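Local coordinates for ABC transporter substrate-binding protein (PDB 4OHN), which binds histidine and, as the solute-binding component of an ABC uptake transporter, probably delivers it to the membrane permease, at residues A[136-139]-A[140-144]; A[233-236]-A[237-240]; A[68-71]-A[72-76]. All coordinates share one frame; numbering follows the deposited sequence.

All three contacts are local, each made within one helix and the residues at its end, so none closes a long loop; they follow one another along the chain without nesting or crossing. Contact 3 comes first, on helix 69-75, which follows strand 58-63 and leads by a tight turn to strand 80-81. Contact 1 is next, at the end of helix 134-141, the helical arm between the parallel strands 127-130 and 155-158. Contact 2 comes last, opening helix 235-244 against helix 43-53. Contacts 1 and 3 approach to about 9 Å between nearest atoms, and both helices start near the bound histidine. Contact 2 lies about 35 Å from contact 1, centre to centre, across the molecule.

Contact 1: residues A[136-139]-A[140-144]; sequences YADF and EANPE
Tyr136 and Glu140, one helical turn apart, make the main side-chain contact. Glu140 CG sits over one face of the tyrosine ring, 4.1 Å from its centroid, in a CH-pi contact. With chi1 at -63° this CG is anti to the carbonyl carbon, and a bend at chi2 then lays the carboxylate over the hydroxyl end of the ring, the two planes 28° apart, with Tyr136 OH and Glu140 OE1 3.3 Å from each other. Glu140 OE2 passes close to Phe139 CE2, at 3.8 Å, and forms a salt bridge with Lys147, which probably steadies the charge beside the two rings. Backbone hydrogen bonds make up the second group. Glu140 N reaches Tyr136 O at 3.1 Å, Ala141 N reaches Ala137 O at 3.0 Å, and Asn142 N reaches Asp138 O at 2.9 Å, the last with a more bent N-H angle of 137° as the helix ends. Beyond that bond a water takes over, donating to Phe139 O at 2.7 Å and to Asn142 O at 2.8 Å. Tyr136 and Phe139 turn inward onto strands 127-130 and 155-158. This is the C-terminal end of the crossover helix in a beta-alpha-beta unit of the periplasmic-binding-protein fold.

Contact 2: residues A[233-236]-A[237-240]; sequences DGKF and QEIS
Residues 233-236 run into 237-240 as the opening turns of a helix, with Gly234 at the N-cap. Its positive phi of 94°, a backbone shape that glycine takes up readily, breaks from the preceding helix. Asp233 OD1 accepts from Lys235 N at 3.0 Å, closing an Asx turn, while its OD2 pairs with Lys54. Three regular bonds follow: Glu238 N to Gly234 O at 3.0 Å, Ile239 N to Lys235 O at 2.9 Å with a nearly straight N-H angle of 169°, and Ser240 N to Phe236 O at 2.9 Å. Among the side chains, Lys235 bends at chi2 and chi3 and reaches Glu238, where NZ and Glu238 OE2, 3.4 Å apart, form a salt bridge whose hydrogen bond is weak. The lysine's aliphatic part lies on Ile239, with CG 3.9 Å from Ile239 CD1. On another flank Gln237 NE2 comes to 3.9 Å from Phe236 CD2, ring and amide planes 49° apart, and is held by Asp247. Ser240 OG bonds to the backbone at Glu246 and Val248. Phe236 stacks edge-to-face with Tyr231, and together with Lys235 and Ile239 it packs on helix 43-53.

Contact 3: residues A[68-71]-A[72-76]; sequences LKEA and ELTKG
Leu68, the N-cap residue, gives its carbonyl O to Glu72 N at 2.9 Å, and Glu72 CG folds back to 3.2 Å from the same Leu68 O. Lys69 joins the next turn through its backbone, its O accepting from Leu73 N at 3.1 Å. The end of its side chain lies beside the histidine pocket, where NZ bonds to the carbonyls of Trp66 and Gly132 and makes a cation-pi contact with the Trp66 ring. Glu70 meets Thr74 twice. Its carbonyl O accepts from Thr74 N at 2.9 Å, and Thr74 OG1 lies 3.0 Å both from that oxygen and from Glu70 OE2. A bend at chi2 of -85° swings the Glu70 carboxylate forward along the helix to the hydroxyl. Ala71 O takes Lys75 N at 2.9 Å, and the extended lysine chain runs past that oxygen, its NZ ending 4.0 Å from Ala71 CB. Gly76, with positive phi, then ends the helix in a Schellman motif, its N bonding to Leu73 O and weakly to Glu72 O. The single hydroxyl proton of Thr74 has two acceptors to choose from, so the bond may be shared or switch between them, and the negative carboxylate probably competes well with the carbonyl.

Contact 1: residues A[136-139]-A[140-144]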
ATOM      1  N   TYR A 136      -6.065  -9.438   0.970  1.00 11.20           N
ATOM      2  CA  TYR A 136      -6.426 -10.675   1.640  1.00 10.58           C
ATOM      3  C   TYR A 136      -7.709 -10.511   2.436  1.00 11.50           C
ATOM      4  O   TYR A 136      -8.573 -11.408   2.457  1.00 13.08           O
ATOM      5  CB  TYR A 136      -5.294 -11.197   2.549  1.00 11.30           C
ATOM      6  CG  TYR A 136      -5.680 -12.485   3.226  1.00 11.61           C
ATOM      7  CD1 TYR A 136      -5.766 -13.655   2.496  1.00 13.44           C
ATOM      8  CD2 TYR A 136      -6.063 -12.520   4.547  1.00 16.55           C
ATOM      9  CE1 TYR A 136      -6.180 -14.837   3.083  1.00 15.32           C
ATOM     10  CE2 TYR A 136      -6.483 -13.706   5.135  1.00 18.08           C
ATOM     11  CZ  TYR A 136      -6.528 -14.852   4.388  1.00 16.01           C
ATOM     12  OH  TYR A 136      -6.923 -16.046   4.952  1.00 19.17           O
ATOM     13  N   ALA A 137      -7.874  -9.372   3.096  1.00 12.37           N
ATOM     14  CA  ALA A 137      -9.099  -9.146   3.844  1.00 12.13           C
ATOM     15  C   ALA A 137     -10.322  -9.163   2.909  1.00 15.19           C
ATOM     16  O   ALA A 137     -11.366  -9.690   3.252  1.00 16.48           O
ATOM     17  CB  ALA A 137      -9.041  -7.819   4.612  1.00 16.69           C
ATOM     18  N   ASP A 138     -10.188  -8.609   1.715  0.56 12.72           N
ATOM     19  CA  ASP A 138     -11.306  -8.581   0.779  0.56 13.39           C
ATOM     20  C   ASP A 138     -11.550  -9.978   0.177  0.56 14.77           C
ATOM     21  O   ASP A 138     -12.685 -10.321  -0.141  0.56 15.92           O
ATOM     22  CB  ASP A 138     -11.054  -7.538  -0.318  0.56 29.23           C
ATOM     23  CG  ASP A 138     -12.326  -6.810  -0.757  0.56 34.84           C
ATOM     24  OD1 ASP A 138     -13.331  -6.809  -0.011  0.56 35.42           O
ATOM     25  OD2 ASP A 138     -12.309  -6.207  -1.849  0.56 53.73           O
ATOM     26  N   PHE A 139     -10.502 -10.781   0.041  1.00 14.72           N
ATOM     27  CA  PHE A 139     -10.642 -12.183  -0.375  1.00 14.17           C
ATOM     28  C   PHE A 139     -11.541 -12.947   0.586  1.00 15.30           C
ATOM     29  O   PHE A 139     -12.420 -13.711   0.162  1.00 15.12           O
ATOM     30  CB  PHE A 139      -9.259 -12.821  -0.445  1.00 16.05           C
ATOM     31  CG  PHE A 139      -9.246 -14.310  -0.548  1.00 13.30           C
ATOM     32  CD1 PHE A 139      -9.377 -14.927  -1.783  1.00 14.18           C
ATOM     33  CD2 PHE A 139      -9.014 -15.098   0.566  1.00 14.74           C
ATOM     34  CE1 PHE A 139      -9.318 -16.300  -1.891  1.00 12.34           C
ATOM     35  CE2 PHE A 139      -8.960 -16.472   0.462  1.00 15.46           C
ATOM     36  CZ  PHE A 139      -9.113 -17.069  -0.798  1.00 14.48           C
ATOM     37  N   GLU A 140     -11.345 -12.734   1.882  0.54 14.68           N
ATOM     38  CA  GLU A 140     -12.162 -13.400   2.890  0.54 16.51           C
ATOM     39  C   GLU A 140     -13.571 -12.816   2.969  0.54 18.75           C
ATOM     40  O   GLU A 140     -14.534 -13.544   3.191  0.54 20.13           O
ATOM     41  CB  GLU A 140     -11.492 -13.309   4.263  0.54 18.46           C
ATOM     42  CG  GLU A 140     -10.148 -14.009   4.365  0.54 24.41           C
ATOM     43  CD  GLU A 140     -10.265 -15.477   4.753  0.54 30.32           C
ATOM     44  OE1 GLU A 140     -10.033 -15.804   5.937  0.54 38.25           O
ATOM     45  OE2 GLU A 140     -10.585 -16.304   3.879  0.54 35.36           O
ATOM     46  N   ALA A 141     -13.692 -11.501   2.803  1.00 18.12           N
ATOM     47  CA  ALA A 141     -14.983 -10.822   2.965  1.00 21.57           C
ATOM     48  C   ALA A 141     -15.919 -10.942   1.761  1.00 21.26           C
ATOM     49  O   ALA A 141     -17.136 -10.753   1.905  1.00 26.30           O
ATOM     50  CB  ALA A 141     -14.750  -9.356   3.303  1.00 20.96           C
ATOM     51  N   ASN A 142     -15.365 -11.250   0.594  1.00 22.19           N
ATOM     52  CA  ASN A 142     -16.150 -11.388  -0.636  1.00 24.47           C
ATOM     53  C   ASN A 142     -15.906 -12.745  -1.252  1.00 18.64           C
ATOM     54  O   ASN A 142     -15.319 -12.856  -2.329  1.00 19.08           O
ATOM     55  CB  ASN A 142     -15.772 -10.308  -1.648  1.00 29.18           C
ATOM     56  CG  ASN A 142     -16.150  -8.932  -1.188  1.00 42.87           C
ATOM     57  OD1 ASN A 142     -15.417  -8.301  -0.432  1.00 52.22           O
ATOM     58  ND2 ASN A 142     -17.303  -8.455  -1.634  1.00 55.51           N
ATOM     59  N   PRO A 143     -16.349 -13.800  -0.556  1.00 20.14           N
ATOM     60  CA  PRO A 143     -15.892 -15.130  -0.971  1.00 19.16           C
ATOM     61  C   PRO A 143     -16.358 -15.577  -2.350  1.00 19.03           C
ATOM     62  O   PRO A 143     -15.747 -16.481  -2.904  1.00 18.63           O
ATOM     63  CB  PRO A 143     -16.448 -16.054   0.123  1.00 19.41           C
ATOM     64  CG  PRO A 143     -17.532 -15.288   0.770  1.00 21.14           C
ATOM     65  CD  PRO A 143     -17.136 -13.844   0.685  1.00 20.87           C
ATOM     66  N   GLU A 144     -17.404 -14.959  -2.896  1.00 21.82           N
ATOM     67  CA  GLU A 144     -17.883 -15.329  -4.220  1.00 21.04           C
ATOM     68  C   GLU A 144     -16.898 -14.998  -5.337  1.00 27.18           C
ATOM     69  O   GLU A 144     -16.960 -15.594  -6.412  1.00 27.36           O
ATOM     70  CB  GLU A 144     -19.230 -14.651  -4.508  1.00 27.47           C
ATOM     71  CG  GLU A 144     -19.172 -13.132  -4.748  1.00 60.22           C
ATOM     72  CD  GLU A 144     -19.079 -12.289  -3.471  1.00 80.01           C
ATOM     73  OE1 GLU A 144     -19.030 -12.840  -2.345  1.00 34.74           O
ATOM     74  OE2 GLU A 144     -19.065 -11.047  -3.602  1.00 64.10           O
TER
HETATM   75  O   HOH W   1     -12.846 -14.065  -2.522  1.00 16.30           O

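Contact 2: residues A[233-236]-A[237-240]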
ATOM      1  N   ASP A 233       1.161  23.743  -5.575  1.00 13.42           N
ATOM      2  CA  ASP A 233       2.521  24.258  -5.720  1.00 16.58           C
ATOM      3  C   ASP A 233       3.392  23.497  -6.713  1.00 19.52           C
ATOM      4  O   ASP A 233       4.585  23.800  -6.857  1.00 22.51           O
ATOM      5  CB  ASP A 233       3.237  24.436  -4.361  1.00 23.34           C
ATOM      6  CG  ASP A 233       3.510  23.146  -3.648  1.00 23.22           C
ATOM      7  OD1 ASP A 233       3.462  22.054  -4.257  1.00 19.21           O
ATOM      8  OD2 ASP A 233       3.776  23.222  -2.415  1.00 22.76           O
ATOM      9  N   GLY A 234       2.797  22.513  -7.375  1.00 15.91           N
ATOM     10  CA  GLY A 234       3.499  21.722  -8.372  1.00 16.69           C
ATOM     11  C   GLY A 234       4.110  20.440  -7.837  1.00 14.48           C
ATOM     12  O   GLY A 234       4.458  19.539  -8.620  1.00 16.13           O
ATOM     13  N   LYS A 235       4.245  20.324  -6.523  1.00 13.40           N
ATOM     14  CA  LYS A 235       5.000  19.220  -5.974  1.00 13.84           C
ATOM     15  C   LYS A 235       4.263  17.883  -6.092  1.00 12.38           C
ATOM     16  O   LYS A 235       4.872  16.865  -6.436  1.00 12.94           O
ATOM     17  CB  LYS A 235       5.365  19.518  -4.519  1.00 15.24           C
ATOM     18  CG  LYS A 235       6.286  18.493  -3.879  1.00 20.08           C
ATOM     19  CD  LYS A 235       7.589  18.340  -4.650  1.00 28.16           C
ATOM     20  CE  LYS A 235       8.802  18.667  -3.814  1.00 59.54           C
ATOM     21  NZ  LYS A 235      10.037  18.598  -4.653  1.00 45.50           N
ATOM     22  N   PHE A 236       2.967  17.851  -5.826  1.00 11.53           N
ATOM     23  CA  PHE A 236       2.251  16.595  -5.964  1.00 11.42           C
ATOM     24  C   PHE A 236       2.353  16.077  -7.393  1.00 12.22           C
ATOM     25  O   PHE A 236       2.617  14.887  -7.632  1.00 14.03           O
ATOM     26  CB  PHE A 236       0.778  16.729  -5.552  1.00 11.77           C
ATOM     27  CG  PHE A 236       0.061  15.416  -5.478  1.00 10.98           C
ATOM     28  CD1 PHE A 236      -0.021  14.727  -4.288  1.00 12.83           C
ATOM     29  CD2 PHE A 236      -0.483  14.856  -6.612  1.00 14.67           C
ATOM     30  CE1 PHE A 236      -0.667  13.511  -4.218  1.00 15.31           C
ATOM     31  CE2 PHE A 236      -1.128  13.629  -6.538  1.00 18.74           C
ATOM     32  CZ  PHE A 236      -1.203  12.970  -5.336  1.00 14.62           C
ATOM     33  N   GLN A 237       2.176  16.965  -8.358  1.00 13.00           N
ATOM     34  CA  GLN A 237       2.273  16.581  -9.753  1.00 16.20           C
ATOM     35  C   GLN A 237       3.663  16.092 -10.129  1.00 14.12           C
ATOM     36  O   GLN A 237       3.803  15.117 -10.879  1.00 15.81           O
ATOM     37  CB  GLN A 237       1.878  17.750 -10.659  1.00 16.23           C
ATOM     38  CG  GLN A 237       0.395  18.031 -10.655  1.00 23.71           C
ATOM     39  CD  GLN A 237      -0.427  16.785 -10.859  1.00 48.75           C
ATOM     40  OE1 GLN A 237      -0.169  15.996 -11.767  1.00 43.15           O
ATOM     41  NE2 GLN A 237      -1.402  16.579  -9.993  1.00 26.29           N
ATOM     42  N   GLU A 238       4.688  16.764  -9.620  1.00 12.96           N
ATOM     43  CA  GLU A 238       6.062  16.351  -9.873  1.00 14.81           C
ATOM     44  C   GLU A 238       6.295  14.930  -9.346  1.00 14.25           C
ATOM     45  O   GLU A 238       6.860  14.089 -10.042  1.00 15.58           O
ATOM     46  CB  GLU A 238       7.009  17.338  -9.204  1.00 16.95           C
ATOM     47  CG  GLU A 238       8.488  16.978  -9.237  1.00 21.49           C
ATOM     48  CD  GLU A 238       9.307  17.878  -8.325  1.00 57.29           C
ATOM     49  OE1 GLU A 238       8.861  19.012  -8.044  1.00 51.80           O
ATOM     50  OE2 GLU A 238      10.391  17.449  -7.883  1.00 44.51           O
ATOM     51  N   ILE A 239       5.885  14.661  -8.112  1.00 12.12           N
ATOM     52  CA  ILE A 239       6.087  13.343  -7.504  1.00 11.49           C
ATOM     53  C   ILE A 239       5.292  12.276  -8.270  1.00 11.82           C
ATOM     54  O   ILE A 239       5.791  11.176  -8.540  1.00 12.35           O
ATOM     55  CB  ILE A 239       5.696  13.372  -6.021  1.00 12.27           C
ATOM     56  CG1 ILE A 239       6.614  14.327  -5.238  1.00 13.27           C
ATOM     57  CG2 ILE A 239       5.779  11.989  -5.422  1.00 13.65           C
ATOM     58  CD1 ILE A 239       6.116  14.638  -3.833  1.00 13.75           C
ATOM     59  N   SER A 240       4.072  12.620  -8.658  1.00 13.17           N
ATOM     60  CA  SER A 240       3.215  11.705  -9.394  1.00 13.06           C
ATOM     61  C   SER A 240       3.824  11.320 -10.744  1.00 16.57           C
ATOM     62  O   SER A 240       3.837  10.144 -11.135  1.00 16.65           O
ATOM     63  CB  SER A 240       1.825  12.343  -9.540  1.00 18.63           C
ATOM     64  OG  SER A 240       0.898  11.461 -10.138  1.00 21.83           O
TER

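Contact 3: residues A[68-71]-A[72-76]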
ATOM      1  N   LEU A  68       2.207  -6.512  11.539  1.00 10.70           N
ATOM      2  CA  LEU A  68       2.177  -5.921  12.867  1.00 11.33           C
ATOM      3  C   LEU A  68       1.828  -4.439  12.870  1.00 10.55           C
ATOM      4  O   LEU A  68       1.919  -3.781  13.920  1.00 12.27           O
ATOM      5  CB  LEU A  68       3.546  -6.103  13.540  1.00 12.72           C
ATOM      6  CG  LEU A  68       4.136  -7.514  13.546  1.00 17.49           C
ATOM      7  CD1 LEU A  68       5.374  -7.565  14.434  1.00 19.44           C
ATOM      8  CD2 LEU A  68       3.139  -8.560  13.992  1.00 22.55           C
ATOM      9  N   LYS A  69       1.429  -3.892  11.733  1.00 10.68           N
ATOM     10  CA  LYS A  69       1.293  -2.441  11.602  1.00 10.50           C
ATOM     11  C   LYS A  69       0.332  -1.816  12.608  1.00 11.76           C
ATOM     12  O   LYS A  69       0.643  -0.770  13.161  1.00 11.50           O
ATOM     13  CB  LYS A  69       0.927  -2.059  10.174  1.00  9.10           C
ATOM     14  CG  LYS A  69      -0.392  -2.602   9.705  1.00 10.83           C
ATOM     15  CD  LYS A  69      -0.503  -2.481   8.204  1.00 11.80           C
ATOM     16  CE  LYS A  69      -1.654  -3.286   7.639  1.00 12.92           C
ATOM     17  NZ  LYS A  69      -1.466  -4.750   7.871  1.00 12.88           N
ATOM     18  N   GLU A  70      -0.793  -2.456  12.880  1.00 13.43           N
ATOM     19  CA  GLU A  70      -1.748  -1.914  13.849  1.00 15.80           C
ATOM     20  C   GLU A  70      -1.126  -1.899  15.231  1.00 14.77           C
ATOM     21  O   GLU A  70      -1.250  -0.901  15.954  1.00 15.88           O
ATOM     22  CB  GLU A  70      -3.046  -2.725  13.828  1.00 21.36           C
ATOM     23  CG  GLU A  70      -4.058  -2.326  14.907  1.00 56.65           C
ATOM     24  CD  GLU A  70      -3.818  -3.009  16.249  1.00103.90           C
ATOM     25  OE1 GLU A  70      -3.327  -4.159  16.266  1.00102.95           O
ATOM     26  OE2 GLU A  70      -4.117  -2.389  17.294  1.00 70.71           O
ATOM     27  N   ALA A  71      -0.454  -2.971  15.600  1.00 14.26           N
ATOM     28  CA  ALA A  71       0.185  -3.062  16.912  1.00 17.28           C
ATOM     29  C   ALA A  71       1.276  -1.996  17.065  1.00 15.38           C
ATOM     30  O   ALA A  71       1.377  -1.355  18.111  1.00 15.98           O
ATOM     31  CB  ALA A  71       0.751  -4.449  17.138  1.00 17.91           C
ATOM     32  N   GLU A  72       2.073  -1.784  16.030  0.54 13.21           N
ATOM     33  CA  GLU A  72       3.151  -0.808  16.110  0.54 14.62           C
ATOM     34  C   GLU A  72       2.605   0.609  16.254  0.54 14.13           C
ATOM     35  O   GLU A  72       3.191   1.449  16.946  0.54 15.03           O
ATOM     36  CB  GLU A  72       4.035  -0.897  14.874  0.54 12.71           C
ATOM     37  CG  GLU A  72       4.673  -2.261  14.640  0.54 17.57           C
ATOM     38  CD  GLU A  72       5.949  -2.483  15.422  0.54 39.56           C
ATOM     39  OE1 GLU A  72       6.990  -2.764  14.787  0.54 26.50           O
ATOM     40  OE2 GLU A  72       5.916  -2.391  16.665  0.54 22.39           O
ATOM     41  N   LEU A  73       1.500   0.889  15.573  1.00 10.98           N
ATOM     42  CA  LEU A  73       0.861   2.185  15.669  1.00 12.73           C
ATOM     43  C   LEU A  73       0.222   2.372  17.052  1.00 15.38           C
ATOM     44  O   LEU A  73       0.435   3.390  17.715  1.00 16.21           O
ATOM     45  CB  LEU A  73      -0.169   2.321  14.547  1.00 13.62           C
ATOM     46  CG  LEU A  73      -0.888   3.669  14.435  1.00 13.95           C
ATOM     47  CD1 LEU A  73       0.067   4.827  14.181  1.00 12.20           C
ATOM     48  CD2 LEU A  73      -1.939   3.613  13.347  1.00 16.71           C
ATOM     49  N   THR A  74      -0.549   1.392  17.499  1.00 15.11           N
ATOM     50  CA  THR A  74      -1.238   1.496  18.781  1.00 18.92           C
ATOM     51  C   THR A  74      -0.263   1.602  19.946  1.00 18.17           C
ATOM     52  O   THR A  74      -0.489   2.372  20.886  1.00 21.31           O
ATOM     53  CB  THR A  74      -2.163   0.285  18.977  1.00 20.78           C
ATOM     54  OG1 THR A  74      -3.164   0.328  17.963  1.00 28.07           O
ATOM     55  CG2 THR A  74      -2.844   0.317  20.356  1.00 31.81           C
ATOM     56  N   LYS A  75       0.828   0.852  19.893  1.00 16.53           N
ATOM     57  CA  LYS A  75       1.810   0.848  20.979  1.00 16.97           C
ATOM     58  C   LYS A  75       2.764   2.044  20.944  1.00 19.03           C
ATOM     59  O   LYS A  75       3.502   2.286  21.895  1.00 21.63           O
ATOM     60  CB  LYS A  75       2.607  -0.454  20.931  1.00 24.32           C
ATOM     61  CG  LYS A  75       1.754  -1.689  21.218  1.00 58.05           C
ATOM     62  CD  LYS A  75       2.475  -2.977  20.854  1.00 70.93           C
ATOM     63  CE  LYS A  75       1.571  -4.188  21.036  1.00 57.82           C
ATOM     64  NZ  LYS A  75       2.265  -5.457  20.679  1.00 77.69           N
ATOM     65  N   GLY A  76       2.765   2.789  19.847  1.00 16.05           N
ATOM     66  CA  GLY A  76       3.547   4.008  19.747  1.00 16.56           C
ATOM     67  C   GLY A  76       4.951   3.896  19.187  1.00 15.60           C
ATOM     68  O   GLY A  76       5.716   4.848  19.267  1.00 18.22           O
TER